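Putative uncharacterized protein lp_3323 (PDB 3DC7) is of unknown function but belongs to the GDSL-like lipase/acylhydrolase family, so it is probably an SGNH-type hydrolase acting on ester bonds. Local coordinates at residues F21-T32 with W50-S61. Numbering follows the deposited sequence.
Sequences FKRPAWLGDSIT and WDVERSDNLGIS
W26, from strand 24-28, and W50, in the last turn of helix 42-50, come from opposite directions on the helix side of the sheet. Their six-membered rings are near parallel (23°) but slid apart, with W26 CZ2 3.7 Å from W50 CZ3. F21 turns its edge onto a face of W50 in a T-shaped pair (F21 CD2 to W50 CH2 3.6 Å), while P24 CB abuts the rim of the same indole. W26 NE1, its CG beside the backbone N (chi1 -52°), donates to S55 OG (3.0 Å), just ahead of strand 56-59, in a bent bond with the hydroxyl tilted from the indole plane. Replacing W26 by alanine removes the indole and would probably leave S55 OG without this donor and W50 without one aromatic neighbour. Between the parallel strands, W26 N donates to D56 O (2.9 Å) and W26 O accepts from L58 N (2.8 Å).

Ahead of the strands R23 NH1 bridges to E53 OE1 (3.0 Å) from above the carboxylate plane; R23 NE is held by the D82 carbonyl. The R54 guanidinium lies over the aliphatic part of R23; its NE meets the syn lone pair of D56 OD1 (2.6 Å) and NH2 pairs with D82. Helix 42-50 links the strands in a beta-alpha-beta crossover, its H43 and L46 packing against W26. Thus an aromatic layer meets a charged, partly exposed edge, where E53 probably offsets R23, and D56 with D82, R54.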
ATOM      1  N   PHE A  21     -10.415  16.469 -12.834  1.00 33.82           N
ATOM      2  CA  PHE A  21     -11.073  15.926 -14.031  1.00 32.76           C
ATOM      3  C   PHE A  21     -12.278  16.793 -14.398  1.00 32.58           C
ATOM      4  O   PHE A  21     -12.855  17.450 -13.532  1.00 32.07           O
ATOM      5  CB  PHE A  21     -11.536  14.485 -13.791  1.00 32.55           C
ATOM      6  CG  PHE A  21     -10.449  13.569 -13.330  1.00 30.95           C
ATOM      7  CD1 PHE A  21      -9.580  12.985 -14.250  1.00 30.03           C
ATOM      8  CD2 PHE A  21     -10.283  13.298 -11.975  1.00 29.40           C
ATOM      9  CE1 PHE A  21      -8.570  12.143 -13.828  1.00 28.76           C
ATOM     10  CE2 PHE A  21      -9.284  12.453 -11.540  1.00 27.54           C
ATOM     11  CZ  PHE A  21      -8.422  11.870 -12.462  1.00 28.97           C
ATOM     12  N   LYS A  22     -12.664  16.782 -15.670  1.00 32.29           N
ATOM     13  CA  LYS A  22     -13.755  17.644 -16.139  1.00 32.59           C
ATOM     14  C   LYS A  22     -15.109  16.938 -16.179  1.00 31.53           C
ATOM     15  O   LYS A  22     -16.133  17.584 -16.054  1.00 31.60           O
ATOM     16  CB  LYS A  22     -13.431  18.228 -17.520  1.00 33.38           C
ATOM     17  CG  LYS A  22     -12.081  18.971 -17.584  1.00 36.28           C
ATOM     18  CD  LYS A  22     -11.667  19.363 -19.030  1.00 41.10           C
ATOM     19  CE  LYS A  22     -11.541  18.159 -19.996  1.00 43.45           C
ATOM     20  NZ  LYS A  22     -10.789  16.977 -19.458  1.00 44.22           N
ATOM     21  N   ARG A  23     -15.103  15.617 -16.356  1.00 30.84           N
ATOM     22  CA  ARG A  23     -16.326  14.830 -16.517  1.00 29.80           C
ATOM     23  C   ARG A  23     -16.301  13.552 -15.677  1.00 28.82           C
ATOM     24  O   ARG A  23     -16.373  12.437 -16.227  1.00 28.14           O
ATOM     25  CB  ARG A  23     -16.550  14.487 -17.999  1.00 29.83           C
ATOM     26  CG  ARG A  23     -16.996  15.672 -18.861  1.00 31.91           C
ATOM     27  CD  ARG A  23     -17.025  15.347 -20.362  1.00 34.60           C
ATOM     28  NE  ARG A  23     -15.862  14.584 -20.823  1.00 34.98           N
ATOM     29  CZ  ARG A  23     -14.684  15.113 -21.145  1.00 35.68           C
ATOM     30  NH1 ARG A  23     -14.482  16.427 -21.061  1.00 36.63           N
ATOM     31  NH2 ARG A  23     -13.700  14.320 -21.549  1.00 34.90           N
ATOM     32  N   PRO A  24     -16.206  13.699 -14.337  1.00 28.01           N
ATOM     33  CA  PRO A  24     -16.166  12.502 -13.488  1.00 26.81           C
ATOM     34  C   PRO A  24     -17.511  11.791 -13.439  1.00 26.25           C
ATOM     35  O   PRO A  24     -18.560  12.426 -13.592  1.00 26.38           O
ATOM     36  CB  PRO A  24     -15.836  13.061 -12.109  1.00 26.52           C
ATOM     37  CG  PRO A  24     -16.379  14.462 -12.131  1.00 27.98           C
ATOM     38  CD  PRO A  24     -16.150  14.940 -13.541  1.00 27.92           C
ATOM     39  N   ALA A  25     -17.478  10.482 -13.223  1.00 25.14           N
ATOM     40  CA  ALA A  25     -18.692   9.713 -13.005  1.00 24.40           C
ATOM     41  C   ALA A  25     -18.537   8.949 -11.689  1.00 23.83           C
ATOM     42  O   ALA A  25     -17.532   8.283 -11.458  1.00 23.26           O
ATOM     43  CB  ALA A  25     -18.932   8.763 -14.159  1.00 24.05           C
ATOM     44  N   TRP A  26     -19.551   9.040 -10.845  1.00 23.39           N
ATOM     45  CA  TRP A  26     -19.497   8.516  -9.486  1.00 22.89           C
ATOM     46  C   TRP A  26     -20.520   7.405  -9.311  1.00 23.00           C
ATOM     47  O   TRP A  26     -21.719   7.661  -9.240  1.00 22.42           O
ATOM     48  CB  TRP A  26     -19.767   9.654  -8.502  1.00 22.58           C
ATOM     49  CG  TRP A  26     -18.882  10.868  -8.732  1.00 22.78           C
ATOM     50  CD1 TRP A  26     -19.195  11.983  -9.459  1.00 22.03           C
ATOM     51  CD2 TRP A  26     -17.557  11.083  -8.222  1.00 22.77           C
ATOM     52  NE1 TRP A  26     -18.152  12.881  -9.430  1.00 22.85           N
ATOM     53  CE2 TRP A  26     -17.131  12.356  -8.682  1.00 22.44           C
ATOM     54  CE3 TRP A  26     -16.684  10.325  -7.426  1.00 23.04           C
ATOM     55  CZ2 TRP A  26     -15.870  12.883  -8.379  1.00 22.34           C
ATOM     56  CZ3 TRP A  26     -15.419  10.862  -7.113  1.00 22.75           C
ATOM     57  CH2 TRP A  26     -15.032  12.123  -7.593  1.00 23.27           C
ATOM     58  N   LEU A  27     -20.042   6.164  -9.267  1.00 23.34           N
ATOM     59  CA  LEU A  27     -20.922   5.006  -9.110  1.00 23.83           C
ATOM     60  C   LEU A  27     -20.878   4.515  -7.674  1.00 24.35           C
ATOM     61  O   LEU A  27     -19.809   4.182  -7.169  1.00 25.05           O
ATOM     62  CB  LEU A  27     -20.506   3.895 -10.083  1.00 23.42           C
ATOM     63  CG  LEU A  27     -21.274   2.568 -10.089  1.00 23.67           C
ATOM     64  CD1 LEU A  27     -22.719   2.746 -10.540  1.00 22.91           C
ATOM     65  CD2 LEU A  27     -20.545   1.522 -10.956  1.00 21.20           C
ATOM     66  N   GLY A  28     -22.029   4.470  -7.008  1.00 25.03           N
ATOM     67  CA  GLY A  28     -22.065   4.038  -5.612  1.00 25.77           C
ATOM     68  C   GLY A  28     -23.424   3.852  -4.972  1.00 26.64           C
ATOM     69  O   GLY A  28     -24.419   3.644  -5.642  1.00 25.97           O
ATOM     70  N   ASP A  29     -23.441   3.923  -3.645  1.00 28.49           N
ATOM     71  CA  ASP A  29     -24.645   3.727  -2.853  1.00 29.77           C
ATOM     72  C   ASP A  29     -25.120   5.066  -2.276  1.00 30.48           C
ATOM     73  O   ASP A  29     -25.000   6.093  -2.944  1.00 30.51           O
ATOM     74  CB  ASP A  29     -24.432   2.642  -1.784  1.00 30.18           C
ATOM     75  CG  ASP A  29     -23.088   2.779  -1.041  1.00 33.72           C
ATOM     76  OD1 ASP A  29     -22.772   3.890  -0.537  1.00 36.14           O
ATOM     77  OD2 ASP A  29     -22.346   1.764  -0.947  1.00 36.24           O
ATOM     78  N   SER A  30     -25.665   5.063  -1.061  1.00 31.43           N
ATOM     79  CA  SER A  30     -26.222   6.279  -0.464  1.00 33.16           C
ATOM     80  C   SER A  30     -25.189   7.357  -0.104  1.00 33.73           C
ATOM     81  O   SER A  30     -25.520   8.552  -0.030  1.00 34.31           O
ATOM     82  CB  SER A  30     -27.008   5.933   0.788  1.00 33.25           C
ATOM     83  OG  SER A  30     -27.549   7.122   1.335  1.00 36.86           O
ATOM     84  N   ILE A  31     -23.956   6.925   0.153  1.00 33.87           N
ATOM     85  CA  ILE A  31     -22.851   7.824   0.464  1.00 34.01           C
ATOM     86  C   ILE A  31     -22.498   8.681  -0.767  1.00 34.34           C
ATOM     87  O   ILE A  31     -22.042   9.805  -0.634  1.00 34.09           O
ATOM     88  CB  ILE A  31     -21.640   7.013   0.994  1.00 34.15           C
ATOM     89  CG1 ILE A  31     -22.093   6.133   2.181  1.00 34.63           C
ATOM     90  CG2 ILE A  31     -20.477   7.932   1.388  1.00 33.63           C
ATOM     91  CD1 ILE A  31     -21.067   5.098   2.668  1.00 34.39           C
ATOM     92  N   THR A  32     -22.748   8.135  -1.957  1.00 35.10           N
ATOM     93  CA  THR A  32     -22.612   8.841  -3.229  1.00 35.64           C
ATOM     94  C   THR A  32     -23.944   9.473  -3.703  1.00 36.40           C
ATOM     95  O   THR A  32     -23.940  10.542  -4.294  1.00 36.33           O
ATOM     96  CB  THR A  32     -22.057   7.878  -4.310  1.00 35.36           C
ATOM     97  OG1 THR A  32     -20.796   7.359  -3.882  1.00 35.14           O
ATOM     98  CG2 THR A  32     -21.854   8.579  -5.645  1.00 35.65           C
ATOM     99  N   TRP A  50     -12.641  21.075  -8.669  1.00 36.12           N
ATOM    100  CA  TRP A  50     -12.137  20.732  -9.996  1.00 35.71           C
ATOM    101  C   TRP A  50     -12.707  21.618 -11.099  1.00 36.30           C
ATOM    102  O   TRP A  50     -12.219  21.579 -12.223  1.00 36.56           O
ATOM    103  CB  TRP A  50     -12.443  19.271 -10.322  1.00 34.55           C
ATOM    104  CG  TRP A  50     -11.736  18.257  -9.469  1.00 33.95           C
ATOM    105  CD1 TRP A  50     -10.697  18.479  -8.606  1.00 32.25           C
ATOM    106  CD2 TRP A  50     -11.993  16.850  -9.433  1.00 32.30           C
ATOM    107  NE1 TRP A  50     -10.310  17.296  -8.019  1.00 31.15           N
ATOM    108  CE2 TRP A  50     -11.087  16.281  -8.515  1.00 31.95           C
ATOM    109  CE3 TRP A  50     -12.913  16.014 -10.082  1.00 31.79           C
ATOM    110  CZ2 TRP A  50     -11.080  14.916  -8.219  1.00 31.89           C
ATOM    111  CZ3 TRP A  50     -12.900  14.669  -9.796  1.00 32.03           C
ATOM    112  CH2 TRP A  50     -11.987  14.130  -8.869  1.00 32.32           C
ATOM    113  N   ASP A  51     -13.735  22.402 -10.769  1.00 36.94           N
ATOM    114  CA  ASP A  51     -14.526  23.171 -11.737  1.00 37.69           C
ATOM    115  C   ASP A  51     -14.906  22.292 -12.919  1.00 37.53           C
ATOM    116  O   ASP A  51     -14.503  22.526 -14.067  1.00 37.53           O
ATOM    117  CB  ASP A  51     -13.811  24.458 -12.186  1.00 38.14           C
ATOM    118  CG  ASP A  51     -14.741  25.415 -12.946  1.00 40.52           C
ATOM    119  OD1 ASP A  51     -15.746  25.902 -12.361  1.00 40.94           O
ATOM    120  OD2 ASP A  51     -14.461  25.673 -14.142  1.00 42.68           O
ATOM    121  N   VAL A  52     -15.685  21.263 -12.615  1.00 37.25           N
ATOM    122  CA  VAL A  52     -16.064  20.265 -13.603  1.00 36.74           C
ATOM    123  C   VAL A  52     -17.015  20.850 -14.634  1.00 36.97           C
ATOM    124  O   VAL A  52     -17.791  21.767 -14.354  1.00 36.98           O
ATOM    125  CB  VAL A  52     -16.685  18.993 -12.939  1.00 36.71           C
ATOM    126  CG1 VAL A  52     -15.684  18.336 -12.016  1.00 35.20           C
ATOM    127  CG2 VAL A  52     -17.969  19.334 -12.171  1.00 35.75           C
ATOM    128  N   GLU A  53     -16.902  20.316 -15.839  1.00 37.31           N
ATOM    129  CA  GLU A  53     -17.812  20.572 -16.931  1.00 37.60           C
ATOM    130  C   GLU A  53     -19.146  19.900 -16.580  1.00 37.15           C
ATOM    131  O   GLU A  53     -20.212  20.506 -16.735  1.00 37.41           O
ATOM    132  CB  GLU A  53     -17.164  20.041 -18.218  1.00 38.05           C
ATOM    133  CG  GLU A  53     -18.066  19.735 -19.400  1.00 41.10           C
ATOM    134  CD  GLU A  53     -17.303  19.069 -20.561  1.00 45.13           C
ATOM    135  OE1 GLU A  53     -16.049  18.929 -20.475  1.00 45.92           O
ATOM    136  OE2 GLU A  53     -17.961  18.686 -21.562  1.00 46.27           O
ATOM    137  N   ARG A  54     -19.084  18.669 -16.077  1.00 36.27           N
ATOM    138  CA  ARG A  54     -20.256  18.019 -15.483  1.00 35.97           C
ATOM    139  C   ARG A  54     -19.857  16.888 -14.535  1.00 35.43           C
ATOM    140  O   ARG A  54     -18.772  16.333 -14.651  1.00 35.32           O
ATOM    141  CB  ARG A  54     -21.231  17.508 -16.554  1.00 36.32           C
ATOM    142  CG  ARG A  54     -20.685  16.387 -17.413  1.00 36.73           C
ATOM    143  CD  ARG A  54     -21.802  15.490 -17.937  1.00 39.63           C
ATOM    144  NE  ARG A  54     -21.256  14.202 -18.353  1.00 39.30           N
ATOM    145  CZ  ARG A  54     -20.709  13.960 -19.536  1.00 40.54           C
ATOM    146  NH1 ARG A  54     -20.635  14.916 -20.458  1.00 39.07           N
ATOM    147  NH2 ARG A  54     -20.227  12.753 -19.793  1.00 40.72           N
ATOM    148  N   SER A  55     -20.741  16.567 -13.596  1.00 34.85           N
ATOM    149  CA  SER A  55     -20.470  15.551 -12.584  1.00 33.95           C
ATOM    150  C   SER A  55     -21.661  14.612 -12.519  1.00 33.80           C
ATOM    151  O   SER A  55     -22.719  14.977 -11.995  1.00 34.24           O
ATOM    152  CB  SER A  55     -20.214  16.206 -11.216  1.00 33.95           C
ATOM    153  OG  SER A  55     -19.776  15.264 -10.237  1.00 32.31           O
ATOM    154  N   ASP A  56     -21.488  13.409 -13.065  1.00 33.55           N
ATOM    155  CA  ASP A  56     -22.563  12.418 -13.132  1.00 33.43           C
ATOM    156  C   ASP A  56     -22.664  11.555 -11.881  1.00 32.73           C
ATOM    157  O   ASP A  56     -21.740  10.816 -11.529  1.00 32.42           O
ATOM    158  CB  ASP A  56     -22.421  11.551 -14.380  1.00 33.82           C
ATOM    159  CG  ASP A  56     -22.555  12.363 -15.661  1.00 36.70           C
ATOM    160  OD1 ASP A  56     -21.546  12.492 -16.386  1.00 39.47           O
ATOM    161  OD2 ASP A  56     -23.658  12.897 -15.935  1.00 39.85           O
ATOM    162  N   ASN A  57     -23.806  11.663 -11.217  1.00 32.32           N
ATOM    163  CA  ASN A  57     -24.059  10.968  -9.968  1.00 31.68           C
ATOM    164  C   ASN A  57     -24.850   9.693 -10.232  1.00 31.62           C
ATOM    165  O   ASN A  57     -26.036   9.753 -10.577  1.00 31.59           O
ATOM    166  CB  ASN A  57     -24.820  11.897  -9.022  1.00 31.73           C
ATOM    167  CG  ASN A  57     -24.954  11.338  -7.615  1.00 31.50           C
ATOM    168  OD1 ASN A  57     -25.045  10.129  -7.414  1.00 30.51           O
ATOM    169  ND2 ASN A  57     -25.009  12.232  -6.630  1.00 30.82           N
ATOM    170  N   LEU A  58     -24.190   8.542 -10.075  1.00 30.55           N
ATOM    171  CA  LEU A  58     -24.841   7.243 -10.242  1.00 30.18           C
ATOM    172  C   LEU A  58     -24.946   6.487  -8.913  1.00 29.76           C
ATOM    173  O   LEU A  58     -24.721   5.279  -8.845  1.00 29.50           O
ATOM    174  CB  LEU A  58     -24.097   6.409 -11.285  1.00 30.20           C
ATOM    175  CG  LEU A  58     -24.063   7.100 -12.642  1.00 31.36           C
ATOM    176  CD1 LEU A  58     -22.832   6.715 -13.425  1.00 32.04           C
ATOM    177  CD2 LEU A  58     -25.342   6.794 -13.405  1.00 33.94           C
ATOM    178  N   GLY A  59     -25.283   7.215  -7.857  1.00 29.33           N
ATOM    179  CA  GLY A  59     -25.456   6.620  -6.538  1.00 28.93           C
ATOM    180  C   GLY A  59     -26.919   6.276  -6.350  1.00 28.75           C
ATOM    181  O   GLY A  59     -27.799   7.023  -6.778  1.00 28.57           O
ATOM    182  N   ILE A  60     -27.175   5.134  -5.727  1.00 28.49           N
ATOM    183  CA  ILE A  60     -28.529   4.708  -5.393  1.00 27.99           C
ATOM    184  C   ILE A  60     -28.456   4.197  -3.972  1.00 27.77           C
ATOM    185  O   ILE A  60     -27.645   3.317  -3.673  1.00 27.84           O
ATOM    186  CB  ILE A  60     -29.025   3.581  -6.329  1.00 28.40           C
ATOM    187  CG1 ILE A  60     -29.131   4.091  -7.773  1.00 29.64           C
ATOM    188  CG2 ILE A  60     -30.379   3.024  -5.860  1.00 27.85           C
ATOM    189  CD1 ILE A  60     -29.811   3.113  -8.736  1.00 30.02           C
ATOM    190  N   SER A  61     -29.272   4.776  -3.095  1.00 27.48           N
ATOM    191  CA  SER A  61     -29.408   4.344  -1.716  1.00 26.97           C
ATOM    192  C   SER A  61     -29.610   2.839  -1.627  1.00 26.17           C
ATOM    193  O   SER A  61     -30.473   2.280  -2.307  1.00 25.99           O
ATOM    194  CB  SER A  61     -30.605   5.050  -1.082  1.00 27.83           C
ATOM    195  OG  SER A  61     -31.010   4.400   0.127  1.00 30.62           O
TER
HETATM  196  O   HOH W   1     -19.141  11.861 -16.868  1.00 39.84           O